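PDB 2F6K: metal-dependent hydrolase from Lactobacillus plantarum, which probably catalyses the metal-dependent decarboxylation of 2-amino-3-carboxymuconate 6-semialdehyde, a branch-point intermediate of tryptophan breakdown, as an amidohydrolase-family enzyme carrying manganese. Local coordinates for residues L153-P158 and I202-G207; M178-T183 and A206-G211. One frame throughout, in Å; residues are numbered along the deposited sequence.

Contact 1. Residues L153-P158 and I202-G207; sequences LHPNEP and IIPHAG. With MN (manganese (II) ion), chain C.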
# COMPACT_ATOMS: atom_id res chain seq x y z
N LEU A 153 -9.44 -5.84 22.57
CA LEU A 153 -8.81 -5.65 21.27
C LEU A 153 -7.66 -6.64 21.14
O LEU A 153 -6.98 -6.95 22.13
CB LEU A 153 -8.22 -4.25 21.14
CG LEU A 153 -9.06 -2.98 21.28
CD1 LEU A 153 -8.20 -1.77 20.88
CD2 LEU A 153 -10.29 -3.06 20.40
N HIS A 154 -7.46 -7.16 19.94
CA HIS A 154 -6.32 -8.04 19.72
C HIS A 154 -5.66 -7.58 18.43
O HIS A 154 -6.30 -7.49 17.37
CB HIS A 154 -6.69 -9.52 19.64
CG HIS A 154 -5.52 -10.42 19.84
ND1 HIS A 154 -4.50 -10.53 18.91
CD2 HIS A 154 -5.16 -11.20 20.88
CE1 HIS A 154 -3.56 -11.33 19.38
NE2 HIS A 154 -3.94 -11.76 20.58
N PRO A 155 -4.36 -7.28 18.50
CA PRO A 155 -3.65 -6.82 17.31
C PRO A 155 -3.59 -7.81 16.16
O PRO A 155 -3.51 -9.02 16.36
CB PRO A 155 -2.26 -6.47 17.86
CG PRO A 155 -2.07 -7.51 18.93
CD PRO A 155 -3.43 -7.53 19.62
N ASN A 156 -3.67 -7.25 14.96
CA ASN A 156 -3.56 -8.01 13.73
C ASN A 156 -2.49 -7.29 12.91
O ASN A 156 -2.13 -6.14 13.22
CB ASN A 156 -4.87 -8.00 12.95
CG ASN A 156 -5.79 -9.12 13.36
OD1 ASN A 156 -6.25 -9.89 12.51
ND2 ASN A 156 -6.08 -9.22 14.66
N GLU A 157 -1.98 -7.96 11.89
CA GLU A 157 -0.98 -7.35 11.02
C GLU A 157 -1.61 -6.10 10.44
O GLU A 157 -2.75 -6.12 10.00
CB GLU A 157 -0.60 -8.31 9.90
CG GLU A 157 0.11 -7.65 8.73
CD GLU A 157 0.62 -8.65 7.70
OE1 GLU A 157 -0.09 -9.65 7.44
OE2 GLU A 157 1.73 -8.42 7.15
N PRO A 158 -0.87 -4.98 10.44
CA PRO A 158 -1.39 -3.72 9.89
C PRO A 158 -1.87 -3.97 8.45
O PRO A 158 -1.25 -4.75 7.72
CB PRO A 158 -0.19 -2.80 9.94
CG PRO A 158 0.53 -3.28 11.17
CD PRO A 158 0.47 -4.78 11.02
N ILE A 202 -10.39 -3.48 26.88
CA ILE A 202 -9.10 -4.00 27.32
C ILE A 202 -8.11 -3.83 26.15
O ILE A 202 -8.31 -4.42 25.08
CB ILE A 202 -9.17 -5.51 27.66
CG1 ILE A 202 -10.17 -5.75 28.80
CG2 ILE A 202 -7.79 -6.03 28.03
CD1 ILE A 202 -10.38 -7.24 29.12
N ILE A 203 -7.07 -3.03 26.35
CA ILE A 203 -6.05 -2.84 25.31
C ILE A 203 -4.88 -3.76 25.69
O ILE A 203 -4.28 -3.62 26.76
CB ILE A 203 -5.63 -1.37 25.24
CG1 ILE A 203 -6.83 -0.52 24.79
CG2 ILE A 203 -4.48 -1.20 24.26
CD1 ILE A 203 -6.57 0.96 24.77
N PRO A 204 -4.55 -4.72 24.82
CA PRO A 204 -3.47 -5.70 25.04
C PRO A 204 -2.03 -5.20 25.06
O PRO A 204 -1.74 -4.08 24.61
CB PRO A 204 -3.70 -6.70 23.91
CG PRO A 204 -4.10 -5.80 22.79
CD PRO A 204 -5.09 -4.85 23.45
N HIS A 205 -1.16 -6.05 25.59
CA HIS A 205 0.28 -5.80 25.66
C HIS A 205 0.68 -4.47 26.30
O HIS A 205 1.50 -3.72 25.75
CB HIS A 205 0.88 -5.90 24.25
CG HIS A 205 0.53 -7.17 23.54
ND1 HIS A 205 -0.14 -7.20 22.34
CD2 HIS A 205 0.74 -8.47 23.87
CE1 HIS A 205 -0.33 -8.45 21.96
NE2 HIS A 205 0.20 -9.24 22.87
N ALA A 206 0.10 -4.19 27.46
CA ALA A 206 0.42 -2.96 28.19
C ALA A 206 0.28 -1.67 27.38
O ALA A 206 1.03 -0.71 27.59
CB ALA A 206 1.83 -3.07 28.75
N GLY A 207 -0.68 -1.65 26.46
CA GLY A 207 -0.91 -0.44 25.67
C GLY A 207 -0.01 -0.19 24.49
O GLY A 207 0.00 0.91 23.94
MN MN C . -2.53 -12.76 21.77
O HOH W 1 -0.86 -11.60 21.28
O HOH W 2 -1.90 -14.11 20.01

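Contact 2. Residues M178-T183 and A206-G211; sequences MDTTMT and AGAFLG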
# COMPACT_ATOMS: atom_id res chain seq x y z
N MSE A 178 2.20 -1.47 16.36
CA MSE A 178 1.82 -0.34 15.54
C MSE A 178 0.32 -0.36 15.32
O MSE A 178 -0.34 0.69 15.36
CB MSE A 178 2.57 -0.39 14.20
CG MSE A 178 4.09 -0.29 14.35
SE MSE A 178 5.04 -0.03 12.66
CE MSE A 178 4.62 -1.72 11.80
N ASP A 179 -0.25 -1.55 15.13
CA ASP A 179 -1.68 -1.64 14.89
C ASP A 179 -2.54 -1.29 16.09
O ASP A 179 -3.54 -0.59 15.96
CB ASP A 179 -2.06 -3.02 14.37
CG ASP A 179 -3.11 -2.94 13.27
OD1 ASP A 179 -2.82 -2.33 12.21
OD2 ASP A 179 -4.22 -3.46 13.46
N THR A 180 -2.15 -1.77 17.27
CA THR A 180 -2.90 -1.47 18.47
C THR A 180 -2.87 0.03 18.70
O THR A 180 -3.88 0.64 19.04
CB THR A 180 -2.30 -2.18 19.70
OG1 THR A 180 -2.54 -3.59 19.60
CG2 THR A 180 -2.94 -1.65 20.99
N THR A 181 -1.70 0.61 18.46
CA THR A 181 -1.52 2.04 18.65
C THR A 181 -2.37 2.85 17.69
O THR A 181 -3.02 3.82 18.08
CB THR A 181 -0.05 2.44 18.48
OG1 THR A 181 0.79 1.59 19.28
CG2 THR A 181 0.15 3.89 18.93
N MSE A 182 -2.36 2.45 16.42
CA MSE A 182 -3.15 3.17 15.43
C MSE A 182 -4.63 3.04 15.75
O MSE A 182 -5.38 4.01 15.64
CB MSE A 182 -2.86 2.65 14.02
CG MSE A 182 -1.42 2.86 13.55
SE MSE A 182 -1.17 2.50 11.64
CE MSE A 182 -1.04 0.57 11.69
N THR A 183 -5.04 1.85 16.19
CA THR A 183 -6.44 1.61 16.52
C THR A 183 -6.93 2.44 17.70
O THR A 183 -8.05 2.97 17.66
CB THR A 183 -6.70 0.12 16.80
OG1 THR A 183 -6.34 -0.64 15.64
CG2 THR A 183 -8.18 -0.11 17.11
N ALA A 206 0.10 -4.19 27.46
CA ALA A 206 0.42 -2.96 28.19
C ALA A 206 0.28 -1.67 27.38
O ALA A 206 1.03 -0.71 27.59
CB ALA A 206 1.83 -3.07 28.75
N GLY A 207 -0.68 -1.65 26.46
CA GLY A 207 -0.91 -0.44 25.67
C GLY A 207 -0.01 -0.19 24.49
O GLY A 207 0.00 0.91 23.94
N ALA A 208 0.75 -1.21 24.10
CA ALA A 208 1.67 -1.11 22.98
C ALA A 208 2.52 0.16 23.11
O ALA A 208 3.29 0.29 24.05
CB ALA A 208 0.90 -1.12 21.66
N PHE A 209 2.36 1.10 22.18
CA PHE A 209 3.13 2.35 22.21
C PHE A 209 2.43 3.53 22.88
O PHE A 209 2.96 4.64 22.88
CB PHE A 209 3.50 2.77 20.78
CG PHE A 209 4.42 1.81 20.07
CD1 PHE A 209 4.29 1.61 18.71
CD2 PHE A 209 5.39 1.10 20.78
CE1 PHE A 209 5.11 0.71 18.04
CE2 PHE A 209 6.22 0.20 20.13
CZ PHE A 209 6.08 -0.00 18.75
N LEU A 210 1.24 3.30 23.44
CA LEU A 210 0.53 4.39 24.08
C LEU A 210 1.38 5.09 25.15
O LEU A 210 1.34 6.32 25.28
CB LEU A 210 -0.79 3.89 24.69
CG LEU A 210 -1.76 3.27 23.68
CD1 LEU A 210 -3.14 3.09 24.31
CD2 LEU A 210 -1.85 4.17 22.45
N GLY A 211 2.16 4.32 25.90
CA GLY A 211 3.01 4.89 26.93
C GLY A 211 3.90 6.02 26.43
O GLY A 211 4.27 6.90 27.19

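Contact 1. Residues L153-P158 and I202-G207
Ile-202 O accepts the backbone N-H of Leu-153 at 3.1 Å (N to O), a nearly straight bond (158°) that joins neighbouring parallel strands of the amidohydrolase TIM barrel near their C-terminal ends, where the metal site lies. Next along, Ile-203 turns its side chain from this neighbour, and its CG1 only brushes Leu-153 CD1 at 4.3 Å; branched and aliphatic residues suit such a buried strand. Pro-204 has no N-H to give to Leu-153 O and instead sets its CD 3.1 Å from that oxygen, and its CG meets Pro-155 CD at 3.7 Å as the two rigid rings slide past each other in opposite directions. His-205 follows, its ring edge near Pro-155 CG (3.6 Å to CE1), while its backbone N is hydrogen-bonded to Asp-239 OD2. Its NE2 pairs with a water that is itself a metal ligand, so this histidine belongs to the second shell. On the other strand, His-154 has CG anti to the backbone N (chi1 -162°), which swings the imidazole to the manganese that His-7, His-9 and Asp-266 also bind. His-154 ND1 donates to Pro-155 O, nearly in the ring plane, fixing the ring's rotation; at its far side His-154 NE2 coordinates manganese at 2.1 Å.

Contact 2. Residues M178-T183 and A206-G211
Thr-181 OG1 and CG2 both meet Phe-209 CB, the side chains crossing at about a right angle where helix 171-189 of the TIM barrel packs on the turn leading into helix 210-225. Thr-181 OG1 also takes a weak hydrogen bond from Phe-209 N (3.3 Å, 149°), while its stronger partner is Phe-177 O, one turn back in its own helix. With OG1 anti to the carbonyl carbon (chi1 -51°), the methyl CG2 is left to face Leu-210 CD2 at 4.1 Å. Beside it, Thr-180 CB lies 3.9 Å from Ala-208 CB, a methyl small enough for this close approach. The selenomethionine Met-178 sets CG at the edge of the Phe-209 ring, 4.0 Å from CE1. A valine in place of Thr-181 would probably leave the N-H of Phe-209 without this acceptor and the turn less firmly tied to the helix. Farther out, the Phe-209 ring stacks on Phe-209 of a second subunit, placing the contact at an interface. The turn itself is type II', from Gly-207, where a side chain would jam against the carbonyl O of Ala-206, to Leu-210; it is closed by a hydrogen bond from Leu-210 N to Gly-207 O (2.7 Å).

Overall arrangement
From the N terminus the chain has built four barrel strands before strand 150-154, whose end opens contact 1. It then runs through helix 171-189, which supplies the first half of contact 2, and returns along strand 200-203, where contact 1 closes a beta-alpha-beta unit. Only a few residues later contact 2 closes, sharing Ala-206 and Gly-207 with contact 1; the two closures therefore overlap and cross. Contact 1 ties strand to strand beside the metal, whereas contact 2 ties the intervening helix to the start of helix 210-225 and reaches the subunit interface. Thr-180 bridges them, its CG2 lying 3.6 Å from Ile-203 CG2 and its OG1 3.4 Å from Pro-155 CB.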